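Long-range contacts in leucine aminopeptidase 1 (Caenorhabditis elegans, PDB 2HC9), which uses two zinc ions to release amino acids, preferentially leucine, from the N-termini of peptides and probably acts as a digestive enzyme: residues V255-G260 with V305-S310; L184-L189 with G227-A232; G218-V223 with C301-E306; E329-D334 with M421-L426. The protein carries 1 engineered substitution. All coordinates share one frame; numbering follows the deposited sequence.

How the contacts relate
All four contacts belong to the catalytic part of the chain. Contacts 1, 3 and 4 are largely buried, whereas contact 2 lies at the surface and relies on hydroxyl groups and bridging waters. Contacts 1 and 3 share Val305 and Glu306 of strand 297-307: the first pairs that strand by backbone bonds as it approaches the metals, the second packs apolar side chains against one face of it. Contact 2 touches both, with Pro228 against Glu306 and Thr186 against Val305. Contact 4, rich in hydrogen bonds from side-chain amides, lies farther out but meets contact 1 at the zinc site, where Asp257 and Asp334 bind the same ion and Thr333 probably hydrogen-bonds to Gly259.

Contact 1: residues V255-G260 with V305-S310; sequences VYDTGG and VENNVS. With ZN (zinc ion), chain B; ZN (zinc ion), chain C.
Asp257 and Asn307 sit side by side in a short parallel pairing, the end of a beta-alpha-beta unit in which helix 277-290 connects strand 256-257 to strand 297-307. The backbone is joined by Val255 N to Val305 O (2.9 Å), Asn307 N to Tyr256 O (3.0 Å) and Thr258 N to Asn307 O. Both paired side chains have CG anti to the backbone N (chi1 -167° in Asp257, -166° in Asn307), which carries their flat ends in the same direction, the carboxylate and amide planes 40° apart. There Asn307 ND2 donates to Asp257 OD1 at 2.9 Å, on the syn side but tilted out of the carboxylate plane; Gly259 N reaches the same oxygen from the opposite face of the carboxylate, closing an Asx turn. With OD1 gripped twice and ND2 also bonded to Thr333 O, the rotation of the carboxylate is fixed while OD2 faces the metals. OD2 bridges both zinc ions, the rest of the shell including Lys252, Asp275, Asp334 and Glu336.

The carbonyl oxygen of Asn307 likewise has two donors, since Thr258 adds its hydroxyl (Thr258 OG1 to Asn307 O 2.7 Å) to its backbone N-H. OG1 in turn accepts from Gly260 N, an ST turn. One residue earlier in the strand, OE2 of Glu306 accepts from Asn308 ND2 and also forms a salt bridge with Lys315 of the second subunit. At the metals, Asp257 OD2 is 2.0 Å from one zinc ion and 2.6 Å from the other, and water 1 bridges the pair.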
loop_
_atom_site.group_PDB
_atom_site.type_symbol
_atom_site.label_atom_id
_atom_site.label_comp_id
_atom_site.label_asym_id
_atom_site.label_seq_id
_atom_site.Cartn_x
_atom_site.Cartn_y
_atom_site.Cartn_z
ATOM N N VAL A 255 -23.753 8.064 14.698
ATOM C CA VAL A 255 -24.531 8.496 13.538
ATOM C C VAL A 255 -23.663 8.632 12.286
ATOM O O VAL A 255 -24.137 8.460 11.174
ATOM C CB VAL A 255 -25.323 9.807 13.798
ATOM C CG1 VAL A 255 -26.325 9.602 14.944
ATOM C CG2 VAL A 255 -24.397 10.978 14.111
ATOM N N TYR A 256 -22.385 8.935 12.484
ATOM C CA TYR A 256 -21.406 8.806 11.409
ATOM C C TYR A 256 -20.060 8.565 12.016
ATOM O O TYR A 256 -19.714 9.193 13.011
ATOM C CB TYR A 256 -21.324 10.096 10.566
ATOM C CG TYR A 256 -20.658 9.825 9.251
ATOM C CD1 TYR A 256 -21.397 9.333 8.167
ATOM C CD2 TYR A 256 -19.280 10.003 9.098
ATOM C CE1 TYR A 256 -20.783 9.059 6.940
ATOM C CE2 TYR A 256 -18.658 9.752 7.893
ATOM C CZ TYR A 256 -19.398 9.282 6.833
ATOM O OH TYR A 256 -18.743 9.045 5.674
ATOM N N ASP A 257 -19.293 7.680 11.393
ATOM C CA ASP A 257 -17.937 7.394 11.858
ATOM C C ASP A 257 -16.917 7.747 10.752
ATOM O O ASP A 257 -16.732 6.988 9.801
ATOM C CB ASP A 257 -17.855 5.909 12.210
ATOM C CG ASP A 257 -16.605 5.563 12.996
ATOM O OD1 ASP A 257 -15.812 6.491 13.339
ATOM O OD2 ASP A 257 -16.450 4.351 13.277
ATOM N N THR A 258 -16.247 8.895 10.883
ATOM C CA THR A 258 -15.125 9.216 9.988
ATOM C C THR A 258 -13.857 8.434 10.378
ATOM O O THR A 258 -12.870 8.458 9.643
ATOM C CB THR A 258 -14.723 10.695 10.073
ATOM O OG1 THR A 258 -14.223 10.952 11.390
ATOM C CG2 THR A 258 -15.921 11.640 9.772
ATOM N N GLY A 259 -13.900 7.768 11.535
ATOM C CA GLY A 259 -12.727 7.126 12.135
ATOM C C GLY A 259 -12.067 8.021 13.194
ATOM O O GLY A 259 -11.309 7.540 14.067
ATOM N N GLY A 260 -12.332 9.328 13.107
ATOM C CA GLY A 260 -11.662 10.305 13.969
ATOM C C GLY A 260 -10.308 10.684 13.411
ATOM O O GLY A 260 -10.045 10.509 12.215
ATOM N N VAL A 305 -23.508 9.542 19.212
ATOM C CA VAL A 305 -22.355 10.455 18.995
ATOM C C VAL A 305 -22.058 10.534 17.505
ATOM O O VAL A 305 -22.452 9.654 16.741
ATOM C CB VAL A 305 -21.066 9.934 19.681
ATOM C CG1 VAL A 305 -21.236 9.841 21.208
ATOM C CG2 VAL A 305 -20.612 8.584 19.061
ATOM N N GLU A 306 -21.373 11.595 17.086
ATOM C CA GLU A 306 -20.731 11.563 15.777
ATOM C C GLU A 306 -19.220 11.641 15.981
ATOM O O GLU A 306 -18.749 12.478 16.749
ATOM C CB GLU A 306 -21.240 12.699 14.880
ATOM C CG GLU A 306 -20.529 12.679 13.481
ATOM C CD GLU A 306 -21.183 13.565 12.420
ATOM O OE1 GLU A 306 -22.417 13.769 12.474
ATOM O OE2 GLU A 306 -20.451 14.048 11.519
ATOM N N ASN A 307 -18.477 10.744 15.314
ATOM C CA ASN A 307 -17.020 10.637 15.481
ATOM C C ASN A 307 -16.350 11.369 14.305
ATOM O O ASN A 307 -16.301 10.848 13.179
ATOM C CB ASN A 307 -16.623 9.141 15.521
ATOM C CG ASN A 307 -15.199 8.928 16.035
ATOM O OD1 ASN A 307 -14.689 9.725 16.816
ATOM N ND2 ASN A 307 -14.546 7.859 15.572
ATOM N N ASN A 308 -15.904 12.602 14.548
ATOM C CA ASN A 308 -15.435 13.466 13.466
ATOM C C ASN A 308 -14.092 14.101 13.829
ATOM O O ASN A 308 -13.467 13.735 14.823
ATOM C CB ASN A 308 -16.507 14.524 13.073
ATOM C CG ASN A 308 -16.505 14.837 11.556
ATOM O OD1 ASN A 308 -15.468 15.194 10.985
ATOM N ND2 ASN A 308 -17.674 14.734 10.911
ATOM N N VAL A 309 -13.639 15.035 13.000
ATOM C CA VAL A 309 -12.245 15.451 12.993
ATOM C C VAL A 309 -12.155 16.963 13.262
ATOM O O VAL A 309 -12.687 17.776 12.490
ATOM C CB VAL A 309 -11.604 15.126 11.608
ATOM C CG1 VAL A 309 -10.195 15.685 11.526
ATOM C CG2 VAL A 309 -11.610 13.599 11.385
ATOM N N SER A 310 -11.496 17.331 14.357
ATOM C CA SER A 310 -11.167 18.740 14.617
ATOM C C SER A 310 -10.040 18.799 15.636
ATOM O O SER A 310 -9.671 17.760 16.202
ATOM C CB SER A 310 -12.397 19.500 15.143
ATOM O OG SER A 310 -12.572 19.280 16.539
HETATM ZN ZN ZN B . -14.935 3.555 14.411
HETATM ZN ZN ZN C . -17.870 2.849 14.824
HETATM O O HOH W 1 -16.054 1.870 14.520
#

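Contact 2: residues L184-L189 with G227-A232; sequences LTTDAL and GPTPPA
The carboxylate of Asp187 has Thr229 over one face, with Thr229 CB above the plane, 3.8 Å from Asp187 CG and somewhat offset from it, and the methyl CG2 displaced toward OD2. At its OD1 end the carboxylate meets Pro230, whose ring carbon CD comes within 3.6 Å of Asp187 OD1, and the two side chains cross at about a right angle. The same oxygen accepts from water 3, which also donates to Pro230 O, and it forms a salt bridge with Arg208.

Beside this group, Thr186 and Thr229 slide past each other in opposite directions. Thr186 OG1 lies between its own backbone N and carbonyl carbon (chi1 61°), an orientation that presents the hydroxyl to the loop; it donates to Pro230 O at 2.6 Å, tilted from the carbonyl plane. Thr229 OG1 is 2.7 Å from Thr186 OG1. Water 2 links Thr229 OG1 (2.6 Å) to Thr186 N (2.9 Å), occupying a backbone amide of the first helical turn.

Thr185 is the N-cap of helix 186-199, its OG1 accepting from Ala188 N. The contact therefore fastens the start of that helix to the loop running from helix 218-224 into strand 232-238. Since Thr186 OG1 spends its proton on Pro230 O, this partly exposed junction depends on directed hydroxyl and water bonds more than on apolar packing.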
loop_
_atom_site.group_PDB
_atom_site.type_symbol
_atom_site.label_atom_id
_atom_site.label_comp_id
_atom_site.label_asym_id
_atom_site.label_seq_id
_atom_site.Cartn_x
_atom_site.Cartn_y
_atom_site.Cartn_z
ATOM N N LEU A 184 -29.761 12.490 9.513
ATOM C CA LEU A 184 -29.817 11.813 10.825
ATOM C C LEU A 184 -28.575 12.154 11.635
ATOM O O LEU A 184 -27.624 11.363 11.763
ATOM C CB LEU A 184 -30.065 10.297 10.709
ATOM C CG LEU A 184 -30.434 9.652 12.065
ATOM C CD1 LEU A 184 -31.934 9.895 12.459
ATOM C CD2 LEU A 184 -30.145 8.157 12.019
ATOM N N THR A 185 -28.587 13.358 12.191
ATOM C CA THR A 185 -27.534 13.809 13.099
ATOM C C THR A 185 -27.722 13.210 14.497
ATOM O O THR A 185 -28.733 12.553 14.751
ATOM C CB THR A 185 -27.616 15.352 13.230
ATOM O OG1 THR A 185 -28.919 15.685 13.729
ATOM C CG2 THR A 185 -27.391 16.038 11.843
ATOM N N THR A 186 -26.811 13.498 15.436
ATOM C CA THR A 186 -27.062 13.055 16.820
ATOM C C THR A 186 -28.383 13.625 17.338
ATOM O O THR A 186 -29.173 12.909 17.980
ATOM C CB THR A 186 -25.948 13.447 17.818
ATOM O OG1 THR A 186 -25.821 14.871 17.862
ATOM C CG2 THR A 186 -24.589 12.815 17.420
ATOM N N ASP A 187 -28.613 14.912 17.067
ATOM C CA ASP A 187 -29.877 15.570 17.472
ATOM C C ASP A 187 -31.095 14.855 16.894
ATOM O O ASP A 187 -32.107 14.643 17.589
ATOM C CB ASP A 187 -29.886 17.022 16.972
ATOM C CG ASP A 187 -28.917 17.934 17.754
ATOM O OD1 ASP A 187 -28.405 17.530 18.810
ATOM O OD2 ASP A 187 -28.690 19.072 17.301
ATOM N N ALA A 188 -31.026 14.521 15.607
ATOM C CA ALA A 188 -32.160 13.873 14.951
ATOM C C ALA A 188 -32.391 12.476 15.527
ATOM O O ALA A 188 -33.529 12.067 15.709
ATOM C CB ALA A 188 -31.926 13.783 13.467
ATOM N N LEU A 189 -31.315 11.739 15.810
ATOM C CA LEU A 189 -31.493 10.409 16.416
ATOM C C LEU A 189 -32.014 10.475 17.874
ATOM O O LEU A 189 -32.853 9.648 18.278
ATOM C CB LEU A 189 -30.208 9.549 16.302
ATOM C CG LEU A 189 -30.308 8.098 16.838
ATOM C CD1 LEU A 189 -31.493 7.335 16.186
ATOM C CD2 LEU A 189 -28.982 7.326 16.594
ATOM N N GLY A 227 -18.102 16.203 17.083
ATOM C CA GLY A 227 -19.219 16.124 16.095
ATOM C C GLY A 227 -19.810 17.506 15.821
ATOM O O GLY A 227 -19.645 18.443 16.631
ATOM N N PRO A 228 -20.507 17.654 14.680
ATOM C CA PRO A 228 -21.160 18.915 14.354
ATOM C C PRO A 228 -22.371 19.206 15.246
ATOM O O PRO A 228 -22.773 20.360 15.370
ATOM C CB PRO A 228 -21.588 18.719 12.891
ATOM C CG PRO A 228 -21.801 17.270 12.743
ATOM C CD PRO A 228 -20.727 16.637 13.639
ATOM N N THR A 229 -22.942 18.166 15.857
ATOM C CA THR A 229 -24.020 18.306 16.839
ATOM C C THR A 229 -23.602 17.443 18.031
ATOM O O THR A 229 -22.767 16.546 17.876
ATOM C CB THR A 229 -25.383 17.827 16.266
ATOM O OG1 THR A 229 -25.242 16.482 15.797
ATOM C CG2 THR A 229 -25.851 18.739 15.066
ATOM N N PRO A 230 -24.077 17.778 19.233
ATOM C CA PRO A 230 -23.433 17.196 20.416
ATOM C C PRO A 230 -23.755 15.732 20.731
ATOM O O PRO A 230 -24.774 15.185 20.270
ATOM C CB PRO A 230 -23.893 18.102 21.561
ATOM C CG PRO A 230 -25.110 18.746 21.083
ATOM C CD PRO A 230 -25.089 18.789 19.586
ATOM N N PRO A 231 -22.870 15.091 21.517
ATOM C CA PRO A 231 -23.122 13.717 21.927
ATOM C C PRO A 231 -24.344 13.663 22.875
ATOM O O PRO A 231 -24.672 14.672 23.507
ATOM C CB PRO A 231 -21.812 13.330 22.683
ATOM C CG PRO A 231 -21.249 14.665 23.174
ATOM C CD PRO A 231 -21.581 15.618 22.035
ATOM N N ALA A 232 -24.988 12.502 22.979
ATOM C CA ALA A 232 -26.114 12.321 23.901
ATOM C C ALA A 232 -26.160 10.899 24.367
ATOM O O ALA A 232 -25.717 9.978 23.670
ATOM C CB ALA A 232 -27.453 12.674 23.217
HETATM O O HOH W 2 -24.384 14.495 14.278
HETATM O O HOH W 3 -27.669 15.566 20.667
#

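Contact 3: residues G218-V223 with C301-E306; sequences GGIYHV and CLCIVE
Cys303 meets Ile220 at the far end of the isoleucine side chain, CD1 lying 4.0 Å from SG and nearly as close to CB. With CG1 of Ile220 anti to its carbonyl carbon and the chain extended beyond it (chi2 -170°), the terminal methyl is carried back toward the start of the strand, to the sulfur. Phe233 of the adjoining strand 232-238 touches both residues and continues the apolar surface.

Ile304, the next residue, points the other way, into helix 186-199, where Thr186, Leu189 and Val190 receive it. Strand 297-307 is thus covered on both sides, in the alpha/beta/alpha layering of the catalytic domain, and helix 218-224 belongs to one outer layer. Here helix and strand run nearly parallel, the axes of the two short segments 22° apart and 8.1 Å from each other at closest approach.

Val305 returns to the face of Cys303 and divides its two methyls between neighbouring turns. CG1 packs on Ile220 CG2 at 3.7 Å and comes 3.4 Å from Ile220 O, while CG2 meets Val223 CG1, also at 3.7 Å. Both helix side chains cross the valine at about a right angle, and Ile340 of helix 337-350 adds a further hydrophobic neighbour. At Glu306 the contact becomes polar: water 4 lies 2.7 Å from Glu306 O and the same distance from Val223 O, although other acceptors nearby compete for its two protons.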
loop_
_atom_site.group_PDB
_atom_site.type_symbol
_atom_site.label_atom_id
_atom_site.label_comp_id
_atom_site.label_asym_id
_atom_site.label_seq_id
_atom_site.Cartn_x
_atom_site.Cartn_y
_atom_site.Cartn_z
ATOM N N GLY A 218 -17.222 9.862 30.264
ATOM C CA GLY A 218 -16.039 10.249 29.496
ATOM C C GLY A 218 -15.991 9.598 28.121
ATOM O O GLY A 218 -15.548 10.222 27.154
ATOM N N GLY A 219 -16.440 8.341 28.026
ATOM C CA GLY A 219 -16.458 7.652 26.741
ATOM C C GLY A 219 -17.388 8.340 25.764
ATOM O O GLY A 219 -16.976 8.684 24.659
ATOM N N ILE A 220 -18.646 8.529 26.163
ATOM C CA ILE A 220 -19.646 9.121 25.255
ATOM C C ILE A 220 -19.231 10.557 24.902
ATOM O O ILE A 220 -19.251 10.936 23.734
ATOM C CB ILE A 220 -21.052 9.108 25.875
ATOM C CG1 ILE A 220 -21.373 7.671 26.330
ATOM C CG2 ILE A 220 -22.089 9.612 24.852
ATOM C CD1 ILE A 220 -22.874 7.476 26.747
ATOM N N TYR A 221 -18.834 11.333 25.909
ATOM C CA TYR A 221 -18.485 12.734 25.685
ATOM C C TYR A 221 -17.258 12.880 24.791
ATOM O O TYR A 221 -17.276 13.635 23.815
ATOM C CB TYR A 221 -18.223 13.475 27.003
ATOM C CG TYR A 221 -17.856 14.919 26.752
ATOM C CD1 TYR A 221 -16.509 15.332 26.726
ATOM C CD2 TYR A 221 -18.846 15.873 26.493
ATOM C CE1 TYR A 221 -16.168 16.681 26.497
ATOM C CE2 TYR A 221 -18.512 17.203 26.260
ATOM C CZ TYR A 221 -17.170 17.596 26.253
ATOM O OH TYR A 221 -16.834 18.915 26.008
ATOM N N HIS A 222 -16.167 12.208 25.160
ATOM C CA HIS A 222 -14.930 12.456 24.430
ATOM C C HIS A 222 -14.962 11.953 22.989
ATOM O O HIS A 222 -14.414 12.588 22.094
ATOM C CB HIS A 222 -13.696 12.015 25.245
ATOM C CG HIS A 222 -13.481 12.884 26.454
ATOM N ND1 HIS A 222 -13.086 14.204 26.362
ATOM C CD2 HIS A 222 -13.667 12.636 27.774
ATOM C CE1 HIS A 222 -13.012 14.724 27.580
ATOM N NE2 HIS A 222 -13.374 13.796 28.455
ATOM N N VAL A 223 -15.665 10.849 22.750
ATOM C CA VAL A 223 -15.863 10.394 21.373
ATOM C C VAL A 223 -16.638 11.427 20.552
ATOM O O VAL A 223 -16.258 11.740 19.413
ATOM C CB VAL A 223 -16.558 8.992 21.321
ATOM C CG1 VAL A 223 -17.035 8.656 19.916
ATOM C CG2 VAL A 223 -15.575 7.906 21.843
ATOM N N CYS A 301 -30.929 1.931 26.189
ATOM C CA CYS A 301 -29.910 2.924 26.516
ATOM C C CYS A 301 -29.124 3.179 25.234
ATOM O O CYS A 301 -28.437 2.281 24.746
ATOM C CB CYS A 301 -28.924 2.399 27.579
ATOM S SG CYS A 301 -29.725 1.877 29.117
ATOM N N LEU A 302 -29.247 4.380 24.688
ATOM C CA LEU A 302 -28.692 4.687 23.368
ATOM C C LEU A 302 -27.533 5.647 23.505
ATOM O O LEU A 302 -27.691 6.727 24.052
ATOM C CB LEU A 302 -29.764 5.278 22.446
ATOM C CG LEU A 302 -31.033 4.403 22.355
ATOM C CD1 LEU A 302 -32.000 5.059 21.381
ATOM C CD2 LEU A 302 -30.788 2.934 21.969
ATOM N N CYS A 303 -26.357 5.242 23.007
ATOM C CA CYS A 303 -25.176 6.082 23.107
ATOM C C CYS A 303 -24.999 6.735 21.746
ATOM O O CYS A 303 -24.662 6.045 20.781
ATOM C CB CYS A 303 -23.959 5.197 23.456
ATOM S SG CYS A 303 -24.236 4.195 24.959
ATOM N N ILE A 304 -25.258 8.043 21.664
ATOM C CA ILE A 304 -25.489 8.703 20.356
ATOM C C ILE A 304 -24.419 9.790 20.149
ATOM O O ILE A 304 -24.381 10.779 20.872
ATOM C CB ILE A 304 -26.880 9.342 20.279
ATOM C CG1 ILE A 304 -27.968 8.255 20.389
ATOM C CG2 ILE A 304 -27.060 10.095 18.931
ATOM C CD1 ILE A 304 -29.397 8.840 20.632
ATOM N N VAL A 305 -23.508 9.542 19.212
ATOM C CA VAL A 305 -22.355 10.455 18.995
ATOM C C VAL A 305 -22.058 10.534 17.505
ATOM O O VAL A 305 -22.452 9.654 16.741
ATOM C CB VAL A 305 -21.066 9.934 19.681
ATOM C CG1 VAL A 305 -21.236 9.841 21.208
ATOM C CG2 VAL A 305 -20.612 8.584 19.061
ATOM N N GLU A 306 -21.373 11.595 17.086
ATOM C CA GLU A 306 -20.731 11.563 15.777
ATOM C C GLU A 306 -19.220 11.641 15.981
ATOM O O GLU A 306 -18.749 12.478 16.749
ATOM C CB GLU A 306 -21.240 12.699 14.880
ATOM C CG GLU A 306 -20.529 12.679 13.481
ATOM C CD GLU A 306 -21.183 13.565 12.420
ATOM O OE1 GLU A 306 -22.417 13.769 12.474
ATOM O OE2 GLU A 306 -20.451 14.048 11.519
HETATM O O HOH W 4 -16.334 13.536 17.404
#

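Contact 4: residues E329-D334 with M421-L426; sequences EINNTD and MKNSNL. With ZN (zinc ion), chain B.
Two amide oxygens, Asn331 OD1 and Asn423 OD1, lie only 3.0 Å apart, an approach of two acceptors that the donors bonded to each oxygen probably offset. The side chains slide past each other in opposite directions with their amide planes 65° apart. Asn423 OD1 accepts from Asn331 N at 3.0 Å and more weakly from Asn332 N. Asn331 OD1 receives a long bond from Ser424 OG, which comes from above its carbonyl plane, and a weak bond from Ser424 N.

The nitrogens reach across too. Asn331 ND2 donates to Ser424 O (3.0 Å), approaching that carbonyl from well above its plane, and Asn423 ND2 meets Asn332 O at 2.9 Å in a nearly straight bond; it also bonds to Ala335 O. CG lies between the backbone N and carbonyl carbon in both asparagines (chi1 63° in Asn331, 76° in Asn423), which lets each amide fold over the opposing backbone. Both ends of each amide are thereby engaged, fixing its rotation.

Upstream, Glu329 and Lys422 form a parallel bridge, with Glu329 N to Met421 O at 2.7 Å and Asn423 N to Glu329 O. Their side chains run alongside, Lys422 CE 3.6 Å from Glu329 OE1, while OE1 bonds to Ser416. Leu426 closes the other end, its methyls against Asn331 O and the amide of Asn332.

Downstream, Asn332 OD1 accepts from Asp334 N in an Asx turn, and Asp334 binds zinc through OD1 at 2.0 Å and its backbone O at 2.2 Å: the loop leads directly into the two-zinc centre of an M17 aminopeptidase.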
loop_
_atom_site.group_PDB
_atom_site.type_symbol
_atom_site.label_atom_id
_atom_site.label_comp_id
_atom_site.label_asym_id
_atom_site.label_seq_id
_atom_site.Cartn_x
_atom_site.Cartn_y
_atom_site.Cartn_z
ATOM N N GLU A 329 -6.547 4.392 27.797
ATOM C CA GLU A 329 -5.634 5.045 26.833
ATOM C C GLU A 329 -6.187 4.764 25.454
ATOM O O GLU A 329 -6.269 3.592 25.027
ATOM C CB GLU A 329 -4.231 4.448 26.951
ATOM C CG GLU A 329 -3.241 5.083 26.000
ATOM C CD GLU A 329 -1.831 4.499 26.130
ATOM O OE1 GLU A 329 -1.598 3.530 26.910
ATOM O OE2 GLU A 329 -0.960 5.028 25.424
ATOM N N ILE A 330 -6.589 5.827 24.767
ATOM C CA ILE A 330 -7.131 5.678 23.419
ATOM C C ILE A 330 -5.956 5.589 22.452
ATOM O O ILE A 330 -5.281 6.597 22.211
ATOM C CB ILE A 330 -8.017 6.878 23.042
ATOM C CG1 ILE A 330 -9.127 7.076 24.088
ATOM C CG2 ILE A 330 -8.606 6.691 21.603
ATOM C CD1 ILE A 330 -9.981 8.363 23.889
ATOM N N ASN A 331 -5.703 4.398 21.894
ATOM C CA ASN A 331 -4.700 4.291 20.826
ATOM C C ASN A 331 -5.321 4.129 19.446
ATOM O O ASN A 331 -4.618 4.009 18.451
ATOM C CB ASN A 331 -3.677 3.178 21.125
ATOM C CG ASN A 331 -4.305 1.793 21.192
ATOM O OD1 ASN A 331 -5.480 1.641 21.543
ATOM N ND2 ASN A 331 -3.516 0.770 20.860
ATOM N N ASN A 332 -6.653 4.103 19.405
ATOM C CA ASN A 332 -7.372 3.992 18.155
ATOM C C ASN A 332 -8.691 4.772 18.233
ATOM O O ASN A 332 -9.666 4.320 18.825
ATOM C CB ASN A 332 -7.625 2.514 17.810
ATOM C CG ASN A 332 -8.243 2.332 16.437
ATOM O OD1 ASN A 332 -8.603 3.301 15.761
ATOM N ND2 ASN A 332 -8.378 1.086 16.026
ATOM N N THR A 333 -8.706 5.946 17.625
ATOM C CA THR A 333 -9.891 6.811 17.641
ATOM C C THR A 333 -11.057 6.204 16.886
ATOM O O THR A 333 -12.178 6.637 17.080
ATOM C CB THR A 333 -9.613 8.216 17.043
ATOM O OG1 THR A 333 -9.258 8.083 15.654
ATOM C CG2 THR A 333 -8.482 8.917 17.831
ATOM N N ASP A 334 -10.781 5.222 16.018
ATOM C CA ASP A 334 -11.833 4.511 15.249
ATOM C C ASP A 334 -12.392 3.309 16.042
ATOM O O ASP A 334 -13.347 2.644 15.612
ATOM C CB ASP A 334 -11.229 4.041 13.923
ATOM C CG ASP A 334 -12.270 3.693 12.866
ATOM O OD1 ASP A 334 -13.497 3.872 13.072
ATOM O OD2 ASP A 334 -11.847 3.245 11.791
ATOM N N MET A 421 -6.233 0.497 30.905
ATOM C CA MET A 421 -6.224 -0.337 29.691
ATOM C C MET A 421 -6.129 0.585 28.485
ATOM O O MET A 421 -6.359 1.801 28.595
ATOM C CB MET A 421 -7.517 -1.165 29.583
ATOM C CG MET A 421 -8.767 -0.291 29.409
ATOM S SD MET A 421 -10.276 -1.107 29.976
ATOM C CE MET A 421 -10.095 -0.729 31.714
ATOM N N LYS A 422 -5.790 0.004 27.343
ATOM C CA LYS A 422 -5.937 0.694 26.050
ATOM C C LYS A 422 -7.293 0.283 25.475
ATOM O O LYS A 422 -7.835 -0.731 25.881
ATOM C CB LYS A 422 -4.843 0.220 25.089
ATOM C CG LYS A 422 -3.417 0.601 25.476
ATOM C CD LYS A 422 -2.445 0.333 24.318
ATOM C CE LYS A 422 -1.026 0.769 24.710
ATOM N NZ LYS A 422 -0.027 0.487 23.627
ATOM N N ASN A 423 -7.815 1.036 24.513
ATOM C CA ASN A 423 -9.058 0.629 23.845
ATOM C C ASN A 423 -8.886 -0.364 22.683
ATOM O O ASN A 423 -9.841 -1.001 22.273
ATOM C CB ASN A 423 -9.923 1.856 23.458
ATOM C CG ASN A 423 -9.400 2.611 22.226
ATOM O OD1 ASN A 423 -8.201 2.769 22.039
ATOM N ND2 ASN A 423 -10.315 3.133 21.414
ATOM N N SER A 424 -7.671 -0.513 22.163
ATOM C CA SER A 424 -7.460 -1.477 21.085
ATOM C C SER A 424 -6.025 -1.953 21.076
ATOM O O SER A 424 -5.199 -1.501 21.878
ATOM C CB SER A 424 -7.870 -0.905 19.714
ATOM O OG SER A 424 -6.845 -0.141 19.165
ATOM N N ASN A 425 -5.748 -2.884 20.180
ATOM C CA ASN A 425 -4.387 -3.338 19.933
ATOM C C ASN A 425 -4.153 -3.250 18.432
ATOM O O ASN A 425 -4.911 -3.818 17.636
ATOM C CB ASN A 425 -4.233 -4.774 20.460
ATOM C CG ASN A 425 -2.803 -5.264 20.386
ATOM O OD1 ASN A 425 -2.130 -5.069 19.377
ATOM N ND2 ASN A 425 -2.328 -5.886 21.458
ATOM N N LEU A 426 -3.132 -2.500 18.032
ATOM C CA LEU A 426 -2.943 -2.205 16.616
ATOM C C LEU A 426 -1.978 -3.182 15.952
ATOM O O LEU A 426 -1.644 -3.032 14.774
ATOM C CB LEU A 426 -2.450 -0.767 16.424
ATOM C CG LEU A 426 -3.434 0.337 16.837
ATOM C CD1 LEU A 426 -2.803 1.711 16.572
ATOM C CD2 LEU A 426 -4.742 0.209 16.071
HETATM ZN ZN ZN B . -14.935 3.555 14.411
HETATM O O HOH W 1 -16.054 1.870 14.520
#